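Local atomic coordinates of arylamine n-acetyltransferase (Mycobacterium smegmatis, PDB entry 1W5R), a protein that catalyses the transfer of an acetyl group to arylamines, probably from acetyl-coenzyme A. Residues M6-R14 with L79-L87; Y72-L80 with Y127-G135. The protein carries 1 engineered substitution. One frame throughout, in Å; residues are numbered along the deposited sequence.

Contact 1 of 2, residues M6-R14 with L79-L87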
loop_
_atom_site.group_PDB
_atom_site.type_symbol
_atom_site.label_atom_id
_atom_site.label_comp_id
_atom_site.label_asym_id
_atom_site.label_seq_id
_atom_site.Cartn_x
_atom_site.Cartn_y
_atom_site.Cartn_z
ATOM N N MET A 6 -17.135 -17.702 -33.697
ATOM C CA MET A 6 -17.408 -16.598 -32.732
ATOM C C MET A 6 -16.453 -15.431 -32.981
ATOM O O MET A 6 -15.655 -15.467 -33.922
ATOM C CB MET A 6 -17.249 -17.087 -31.290
ATOM C CG MET A 6 -17.318 -18.590 -31.107
ATOM S SD MET A 6 -17.233 -19.038 -29.362
ATOM C CE MET A 6 -18.948 -19.438 -29.034
ATOM N N ASP A 7 -16.536 -14.399 -32.141
ATOM C CA ASP A 7 -15.600 -13.281 -32.214
ATOM C C ASP A 7 -14.386 -13.552 -31.333
ATOM O O ASP A 7 -14.204 -12.920 -30.278
ATOM C CB ASP A 7 -16.279 -11.952 -31.839
ATOM C CG ASP A 7 -15.360 -10.739 -32.024
ATOM O OD1 ASP A 7 -14.442 -10.791 -32.875
ATOM O OD2 ASP A 7 -15.559 -9.728 -31.311
ATOM N N LEU A 8 -13.554 -14.500 -31.765
ATOM C CA LEU A 8 -12.322 -14.781 -31.037
ATOM C C LEU A 8 -11.310 -13.658 -31.189
ATOM O O LEU A 8 -10.561 -13.374 -30.257
ATOM C CB LEU A 8 -11.708 -16.116 -31.439
ATOM C CG LEU A 8 -12.338 -17.394 -30.882
ATOM C CD1 LEU A 8 -11.222 -18.341 -30.531
ATOM C CD2 LEU A 8 -13.229 -17.175 -29.652
ATOM N N GLY A 9 -11.298 -13.017 -32.357
ATOM C CA GLY A 9 -10.453 -11.844 -32.594
ATOM C C GLY A 9 -10.672 -10.741 -31.570
ATOM O O GLY A 9 -9.716 -10.125 -31.089
ATOM N N GLY A 10 -11.937 -10.491 -31.244
ATOM C CA GLY A 10 -12.299 -9.529 -30.212
ATOM C C GLY A 10 -11.739 -9.965 -28.865
ATOM O O GLY A 10 -11.127 -9.157 -28.157
ATOM N N TYR A 11 -11.926 -11.242 -28.527
ATOM C CA TYR A 11 -11.422 -11.761 -27.244
ATOM C C TYR A 11 -9.906 -11.698 -27.154
ATOM O O TYR A 11 -9.357 -11.240 -26.151
ATOM C CB TYR A 11 -11.897 -13.187 -26.979
ATOM C CG TYR A 11 -11.267 -13.800 -25.742
ATOM C CD1 TYR A 11 -11.774 -13.534 -24.468
ATOM C CD2 TYR A 11 -10.154 -14.636 -25.852
ATOM C CE1 TYR A 11 -11.178 -14.079 -23.335
ATOM C CE2 TYR A 11 -9.557 -15.195 -24.733
ATOM C CZ TYR A 11 -10.081 -14.926 -23.477
ATOM O OH TYR A 11 -9.488 -15.496 -22.370
ATOM N N LEU A 12 -9.238 -12.128 -28.221
ATOM C CA LEU A 12 -7.781 -12.159 -28.245
ATOM C C LEU A 12 -7.181 -10.767 -28.121
ATOM O O LEU A 12 -6.208 -10.581 -27.401
ATOM C CB LEU A 12 -7.267 -12.888 -29.491
ATOM C CG LEU A 12 -7.644 -14.374 -29.528
ATOM C CD1 LEU A 12 -7.470 -14.920 -30.953
ATOM C CD2 LEU A 12 -6.874 -15.221 -28.512
ATOM N N THR A 13 -7.769 -9.792 -28.818
ATOM C CA THR A 13 -7.387 -8.382 -28.667
ATOM C C THR A 13 -7.601 -7.869 -27.233
ATOM O O THR A 13 -6.734 -7.198 -26.666
ATOM C CB THR A 13 -8.145 -7.482 -29.668
ATOM O OG1 THR A 13 -7.830 -7.901 -30.999
ATOM C CG2 THR A 13 -7.753 -6.017 -29.491
ATOM N N ARG A 14 -8.760 -8.203 -26.661
ATOM C CA ARG A 14 -9.102 -7.847 -25.294
ATOM C C ARG A 14 -8.029 -8.299 -24.308
ATOM O O ARG A 14 -7.693 -7.570 -23.367
ATOM C CB ARG A 14 -10.459 -8.468 -24.927
ATOM C CG ARG A 14 -10.933 -8.179 -23.503
ATOM C CD ARG A 14 -11.498 -6.781 -23.372
ATOM N NE ARG A 14 -12.272 -6.658 -22.136
ATOM C CZ ARG A 14 -11.922 -5.920 -21.087
ATOM N NH1 ARG A 14 -10.799 -5.203 -21.094
ATOM N NH2 ARG A 14 -12.705 -5.900 -20.012
ATOM N N LEU A 79 -17.002 -17.466 -20.354
ATOM C CA LEU A 79 -16.344 -16.898 -21.518
ATOM C C LEU A 79 -15.139 -17.727 -21.949
ATOM O O LEU A 79 -14.995 -18.067 -23.135
ATOM C CB LEU A 79 -15.910 -15.448 -21.237
ATOM C CG LEU A 79 -15.113 -14.750 -22.348
ATOM C CD1 LEU A 79 -15.927 -14.624 -23.612
ATOM C CD2 LEU A 79 -14.648 -13.377 -21.886
ATOM N N LEU A 80 -14.251 -18.028 -21.007
ATOM C CA LEU A 80 -13.045 -18.779 -21.351
ATOM C C LEU A 80 -13.394 -20.165 -21.865
ATOM O O LEU A 80 -12.729 -20.679 -22.768
ATOM C CB LEU A 80 -12.104 -18.865 -20.139
ATOM C CG LEU A 80 -10.748 -19.527 -20.412
ATOM C CD1 LEU A 80 -10.037 -18.922 -21.616
ATOM C CD2 LEU A 80 -9.872 -19.421 -19.170
ATOM N N GLY A 81 -14.435 -20.764 -21.300
ATOM C CA GLY A 81 -14.921 -22.062 -21.772
ATOM C C GLY A 81 -15.251 -22.045 -23.258
ATOM O O GLY A 81 -14.823 -22.928 -24.005
ATOM N N TYR A 82 -16.000 -21.037 -23.701
ATOM C CA TYR A 82 -16.350 -20.902 -25.122
ATOM C C TYR A 82 -15.111 -20.679 -25.966
ATOM O O TYR A 82 -14.961 -21.291 -27.035
ATOM C CB TYR A 82 -17.328 -19.744 -25.336
ATOM C CG TYR A 82 -18.689 -19.956 -24.705
ATOM C CD1 TYR A 82 -19.186 -19.074 -23.729
ATOM C CD2 TYR A 82 -19.492 -21.029 -25.094
ATOM C CE1 TYR A 82 -20.444 -19.281 -23.154
ATOM C CE2 TYR A 82 -20.739 -21.243 -24.532
ATOM C CZ TYR A 82 -21.221 -20.360 -23.567
ATOM O OH TYR A 82 -22.457 -20.560 -23.005
ATOM N N VAL A 83 -14.213 -19.823 -25.485
ATOM C CA VAL A 83 -12.990 -19.504 -26.217
ATOM C C VAL A 83 -12.147 -20.757 -26.416
ATOM O O VAL A 83 -11.690 -21.030 -27.541
ATOM C CB VAL A 83 -12.155 -18.410 -25.510
ATOM C CG1 VAL A 83 -10.766 -18.330 -26.113
ATOM C CG2 VAL A 83 -12.855 -17.084 -25.597
ATOM N N LEU A 84 -11.953 -21.530 -25.348
ATOM C CA LEU A 84 -11.088 -22.711 -25.439
ATOM C C LEU A 84 -11.666 -23.778 -26.361
ATOM O O LEU A 84 -10.928 -24.386 -27.143
ATOM C CB LEU A 84 -10.759 -23.285 -24.065
ATOM C CG LEU A 84 -9.947 -22.364 -23.144
ATOM C CD1 LEU A 84 -9.802 -23.037 -21.807
ATOM C CD2 LEU A 84 -8.563 -21.951 -23.699
ATOM N N GLU A 85 -12.978 -23.986 -26.274
ATOM C CA GLU A 85 -13.712 -24.866 -27.190
ATOM C C GLU A 85 -13.504 -24.477 -28.639
ATOM O O GLU A 85 -13.237 -25.337 -29.501
ATOM C CB GLU A 85 -15.203 -24.770 -26.908
ATOM C CG GLU A 85 -15.655 -25.630 -25.799
ATOM C CD GLU A 85 -17.162 -25.763 -25.752
ATOM O OE1 GLU A 85 -17.893 -24.768 -26.012
ATOM O OE2 GLU A 85 -17.602 -26.871 -25.422
ATOM N N GLU A 86 -13.641 -23.184 -28.914
ATOM C CA GLU A 86 -13.542 -22.685 -30.278
ATOM C C GLU A 86 -12.144 -22.960 -30.816
ATOM O O GLU A 86 -11.987 -23.331 -31.982
ATOM C CB GLU A 86 -13.903 -21.193 -30.345
ATOM C CG GLU A 86 -13.800 -20.548 -31.737
ATOM C CD GLU A 86 -14.739 -21.152 -32.781
ATOM O OE1 GLU A 86 -15.740 -21.815 -32.417
ATOM O OE2 GLU A 86 -14.464 -20.952 -33.980
ATOM N N LEU A 87 -11.141 -22.829 -29.945
ATOM C CA LEU A 87 -9.747 -23.025 -30.333
ATOM C C LEU A 87 -9.345 -24.486 -30.523
ATOM O O LEU A 87 -8.292 -24.751 -31.110
ATOM C CB LEU A 87 -8.800 -22.322 -29.342
ATOM C CG LEU A 87 -8.760 -20.785 -29.389
ATOM C CD1 LEU A 87 -7.959 -20.188 -28.238
ATOM C CD2 LEU A 87 -8.196 -20.268 -30.710
#

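Contact 2 of 2, residues Y72-L80 with Y127-G135. Engineered in segment 72-80: Gln73 (natural residue Cys).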
loop_
_atom_site.group_PDB
_atom_site.type_symbol
_atom_site.label_atom_id
_atom_site.label_comp_id
_atom_site.label_asym_id
_atom_site.label_seq_id
_atom_site.Cartn_x
_atom_site.Cartn_y
_atom_site.Cartn_z
ATOM N N TYR A 72 -17.976 -11.784 -12.909
ATOM C CA TYR A 72 -17.649 -12.669 -11.802
ATOM C C TYR A 72 -17.460 -14.120 -12.275
ATOM O O TYR A 72 -17.290 -14.336 -13.484
ATOM C CB TYR A 72 -18.582 -12.449 -10.588
ATOM C CG TYR A 72 -20.016 -12.958 -10.665
ATOM C CD1 TYR A 72 -20.849 -12.798 -9.562
ATOM C CD2 TYR A 72 -20.513 -13.640 -11.779
ATOM C CE1 TYR A 72 -22.158 -13.264 -9.555
ATOM C CE2 TYR A 72 -21.831 -14.139 -11.777
ATOM C CZ TYR A 72 -22.640 -13.944 -10.645
ATOM O OH TYR A 72 -23.928 -14.430 -10.573
ATOM N N GLN A 73 -17.442 -15.087 -11.368
ATOM C CA GLN A 73 -16.958 -16.427 -11.696
ATOM C C GLN A 73 -17.633 -17.059 -12.917
ATOM O O GLN A 73 -16.960 -17.637 -13.789
ATOM C CB GLN A 73 -17.067 -17.362 -10.476
ATOM C CG GLN A 73 -18.400 -17.429 -9.762
ATOM C CD GLN A 73 -18.573 -16.369 -8.664
ATOM O OE1 GLN A 73 -17.941 -15.316 -8.696
ATOM N NE2 GLN A 73 -19.432 -16.661 -7.691
ATOM N N TYR A 74 -18.960 -16.966 -12.981
ATOM C CA TYR A 74 -19.693 -17.593 -14.097
ATOM C C TYR A 74 -19.429 -16.928 -15.443
ATOM O O TYR A 74 -19.470 -17.572 -16.516
ATOM C CB TYR A 74 -21.182 -17.575 -13.830
ATOM C CG TYR A 74 -21.628 -18.378 -12.642
ATOM C CD1 TYR A 74 -21.892 -17.764 -11.416
ATOM C CD2 TYR A 74 -21.782 -19.766 -12.732
ATOM C CE1 TYR A 74 -22.311 -18.510 -10.306
ATOM C CE2 TYR A 74 -22.205 -20.523 -11.635
ATOM C CZ TYR A 74 -22.459 -19.892 -10.423
ATOM O OH TYR A 74 -22.903 -20.601 -9.331
ATOM N N GLU A 75 -19.170 -15.630 -15.383
ATOM C CA GLU A 75 -18.918 -14.861 -16.595
ATOM C C GLU A 75 -17.518 -15.139 -17.113
ATOM O O GLU A 75 -17.314 -15.363 -18.310
ATOM C CB GLU A 75 -19.140 -13.366 -16.331
ATOM C CG GLU A 75 -20.596 -13.052 -16.035
ATOM C CD GLU A 75 -20.798 -11.673 -15.455
ATOM O OE1 GLU A 75 -21.489 -10.855 -16.110
ATOM O OE2 GLU A 75 -20.297 -11.417 -14.331
ATOM N N HIS A 76 -16.543 -15.134 -16.204
ATOM C CA HIS A 76 -15.151 -15.407 -16.571
ATOM C C HIS A 76 -14.935 -16.778 -17.150
ATOM O O HIS A 76 -14.427 -16.924 -18.265
ATOM C CB HIS A 76 -14.259 -15.244 -15.352
ATOM C CG HIS A 76 -13.802 -13.838 -15.150
ATOM N ND1 HIS A 76 -12.801 -13.270 -15.911
ATOM C CD2 HIS A 76 -14.241 -12.867 -14.311
ATOM C CE1 HIS A 76 -12.625 -12.017 -15.532
ATOM N NE2 HIS A 76 -13.493 -11.744 -14.568
ATOM N N ASN A 77 -15.308 -17.786 -16.389
ATOM C CA ASN A 77 -15.075 -19.153 -16.834
ATOM C C ASN A 77 -16.029 -19.559 -17.929
ATOM O O ASN A 77 -15.681 -20.395 -18.769
ATOM C CB ASN A 77 -15.062 -20.107 -15.646
ATOM C CG ASN A 77 -13.790 -19.940 -14.816
ATOM O OD1 ASN A 77 -12.722 -19.689 -15.374
ATOM N ND2 ASN A 77 -13.910 -20.042 -13.498
ATOM N N GLY A 78 -17.206 -18.953 -17.952
ATOM C CA GLY A 78 -18.110 -19.197 -19.071
ATOM C C GLY A 78 -17.455 -18.719 -20.350
ATOM O O GLY A 78 -17.333 -19.482 -21.318
ATOM N N LEU A 79 -17.002 -17.466 -20.354
ATOM C CA LEU A 79 -16.344 -16.898 -21.518
ATOM C C LEU A 79 -15.139 -17.727 -21.949
ATOM O O LEU A 79 -14.995 -18.067 -23.135
ATOM C CB LEU A 79 -15.910 -15.448 -21.237
ATOM C CG LEU A 79 -15.113 -14.750 -22.348
ATOM C CD1 LEU A 79 -15.927 -14.624 -23.612
ATOM C CD2 LEU A 79 -14.648 -13.377 -21.886
ATOM N N LEU A 80 -14.251 -18.028 -21.007
ATOM C CA LEU A 80 -13.045 -18.779 -21.351
ATOM C C LEU A 80 -13.394 -20.165 -21.865
ATOM O O LEU A 80 -12.729 -20.679 -22.768
ATOM C CB LEU A 80 -12.104 -18.865 -20.139
ATOM C CG LEU A 80 -10.748 -19.527 -20.412
ATOM C CD1 LEU A 80 -10.037 -18.922 -21.616
ATOM C CD2 LEU A 80 -9.872 -19.421 -19.170
ATOM N N TYR A 127 -6.899 -30.700 -17.223
ATOM C CA TYR A 127 -6.394 -29.571 -16.457
ATOM C C TYR A 127 -7.528 -28.783 -15.832
ATOM O O TYR A 127 -8.555 -28.539 -16.477
ATOM C CB TYR A 127 -5.574 -28.654 -17.355
ATOM C CG TYR A 127 -4.307 -29.322 -17.797
ATOM C CD1 TYR A 127 -4.296 -30.186 -18.898
ATOM C CD2 TYR A 127 -3.129 -29.132 -17.084
ATOM C CE1 TYR A 127 -3.109 -30.831 -19.284
ATOM C CE2 TYR A 127 -1.953 -29.757 -17.462
ATOM C CZ TYR A 127 -1.946 -30.599 -18.550
ATOM O OH TYR A 127 -0.758 -31.207 -18.889
ATOM N N LEU A 128 -7.342 -28.407 -14.572
ATOM C CA LEU A 128 -8.221 -27.423 -13.937
ATOM C C LEU A 128 -7.845 -26.031 -14.409
ATOM O O LEU A 128 -6.676 -25.634 -14.357
ATOM C CB LEU A 128 -8.128 -27.515 -12.415
ATOM C CG LEU A 128 -8.978 -26.489 -11.643
ATOM C CD1 LEU A 128 -10.467 -26.650 -11.937
ATOM C CD2 LEU A 128 -8.669 -26.579 -10.167
ATOM N N VAL A 129 -8.845 -25.291 -14.885
ATOM C CA VAL A 129 -8.641 -23.915 -15.325
ATOM C C VAL A 129 -9.692 -23.067 -14.618
ATOM O O VAL A 129 -10.880 -23.391 -14.641
ATOM C CB VAL A 129 -8.763 -23.787 -16.865
ATOM C CG1 VAL A 129 -8.678 -22.338 -17.282
ATOM C CG2 VAL A 129 -7.643 -24.605 -17.537
ATOM N N ASP A 130 -9.240 -22.000 -13.968
ATOM C CA ASP A 130 -10.166 -21.144 -13.231
ATOM C C ASP A 130 -9.612 -19.740 -13.244
ATOM O O ASP A 130 -8.651 -19.446 -12.546
ATOM C CB ASP A 130 -10.321 -21.661 -11.797
ATOM C CG ASP A 130 -11.225 -20.781 -10.928
ATOM O OD1 ASP A 130 -11.905 -19.872 -11.462
ATOM O OD2 ASP A 130 -11.262 -21.033 -9.696
ATOM N N VAL A 131 -10.198 -18.892 -14.075
ATOM C CA VAL A 131 -9.797 -17.489 -14.140
ATOM C C VAL A 131 -10.870 -16.589 -13.506
ATOM O O VAL A 131 -10.847 -15.366 -13.677
ATOM C CB VAL A 131 -9.465 -17.039 -15.584
ATOM C CG1 VAL A 131 -8.272 -17.843 -16.137
ATOM C CG2 VAL A 131 -10.694 -17.178 -16.498
ATOM N N GLY A 132 -11.800 -17.208 -12.781
ATOM C CA GLY A 132 -12.972 -16.498 -12.284
ATOM C C GLY A 132 -13.158 -16.402 -10.784
ATOM O O GLY A 132 -14.214 -15.931 -10.327
ATOM N N PHE A 133 -12.156 -16.820 -10.005
ATOM C CA PHE A 133 -12.318 -16.860 -8.541
ATOM C C PHE A 133 -12.005 -15.506 -7.884
ATOM O O PHE A 133 -12.243 -15.335 -6.687
ATOM C CB PHE A 133 -11.430 -17.953 -7.935
ATOM C CG PHE A 133 -11.733 -18.253 -6.489
ATOM C CD1 PHE A 133 -12.982 -18.759 -6.104
ATOM C CD2 PHE A 133 -10.763 -18.041 -5.508
ATOM C CE1 PHE A 133 -13.261 -19.030 -4.752
ATOM C CE2 PHE A 133 -11.032 -18.328 -4.162
ATOM C CZ PHE A 133 -12.281 -18.816 -3.791
ATOM N N GLY A 134 -11.472 -14.565 -8.659
ATOM C CA GLY A 134 -11.176 -13.211 -8.164
ATOM C C GLY A 134 -9.700 -13.030 -7.838
ATOM O O GLY A 134 -8.829 -13.563 -8.535
ATOM N N GLY A 135 -9.409 -12.302 -6.764
ATOM C CA GLY A 135 -8.018 -11.998 -6.417
ATOM C C GLY A 135 -7.104 -13.203 -6.206
ATOM O O GLY A 135 -5.908 -13.111 -6.491
HETATM O O HOH W 1 -15.467 -15.888 -6.430
#

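Contact 1 of 2, residues M6-R14 with L79-L87
Tyr11 OH is held by a hydrogen bond with ND1 of His35, which satisfies it within the buried interface, and Leu80 CD1 lies against the same Tyr11 OH at 3.6 Å as an apolar contact. The ring behind this hydroxyl is the main contribution of helix 8-14. With CG anti to the backbone N (chi1 174°), Tyr11 reaches across to Val83, whose CG2 sits over the ring in a CH-pi contact, 3.6 Å from the Tyr11 centroid and 12° off its normal. The other Val83 branch, CG1, touches Tyr11 CE2 at 3.6 Å, while Leu79 CD2 approaches Tyr11 CE1 obliquely at 3.8 Å.

Nearer the start of the helix, Leu8 fits between two side chains a single step apart: its CG meets the aliphatic CG of Glu86 at 3.6 Å, and its CD1 meets CD2 of Leu87, also at 3.6 Å. Met6 extends the contact outward, its bent chain setting CE 4.0 Å from Tyr82 CB. No hydrogen bond links the segments, so apolar packing does the joining. The first turn of helix 8-14 is secured from within: Asp7, at the N-cap, accepts from Gly10 N, which meets OD1 from above the carboxylate plane.

The axes of segments 8-14 and 79-87 approach to 11.1 Å and run 118° apart, a steep crossing rather than parallel alignment. Helix 25-38 borders the interface, its Ile31 touching Tyr11, Leu80 and Leu87. Helix 57-66 adds Phe61 against Leu79 and Val83, while strand 90-98 meets the neighbouring Leu84 of helix 73-87 through Val91.

Contact 2 of 2, residues Y72-L80 with Y127-G135
The probable catalytic centre brings the start of helix 73-87, through Asn77, against the loop after strand 127-129, at Asp130 and Val131. Both ends of the Asn77 amide take part, carried there by a CG anti to the carbonyl carbon (chi1 -73°). Its OD1 accepts from Val131 N on an in-plane lone pair (2.9 Å, 162° at the hydrogen); its ND2 donates to Asp130 OD1, also at 2.9 Å, and to Asn114 O. The amide and carboxylate planes are turned 60° apart, and ND2 comes from above the carboxylate. Gly132 N reaches Asp130 OD1 from the opposite face at 3.0 Å, closing an Asx turn. Two donors thus grip OD1 and, with His113 NE2 on OD2, three bonds limit the carboxylate's rotation.

The Gly132 backbone packs closely on the helix: its O is 3.1 Å from Gln73 CA in a CA-H...O contact, and its CA is 3.6 Å from His76 CB. Farther along, Leu80 CD2 packs on Val131 CG2 at 3.6 Å and on Val129 CG1 at 3.7 Å. Gln73 is an engineered replacement for cysteine. Together with His113 and Asp130 its position is consistent with the Cys-His-Asp catalytic triad of arylamine N-acetyltransferases, built as in the papain-like cysteine proteases.

The two contacts lie on successive parts of one helix, 73-87, and their centres are 13 Å apart. Contact 2 uses its start, near the centre of the chain, and contact 1 its later turns, toward the periphery; Leu79 and Leu80 belong to both. Along the chain the segments alternate: 6-14, 72-80, 79-87, 127-135. The helix therefore joins the N-terminal helix 8-14 to strand 127-129, next to the outermost strand 142-143 of the eight-stranded antiparallel sheet, mainly through the loop after that strand. His35, on helix 25-38, provides a polar connection, bonding to Tyr11 of contact 1 and to His76 of contact 2. One helix thus serves both the helical packing and the probable catalytic centre.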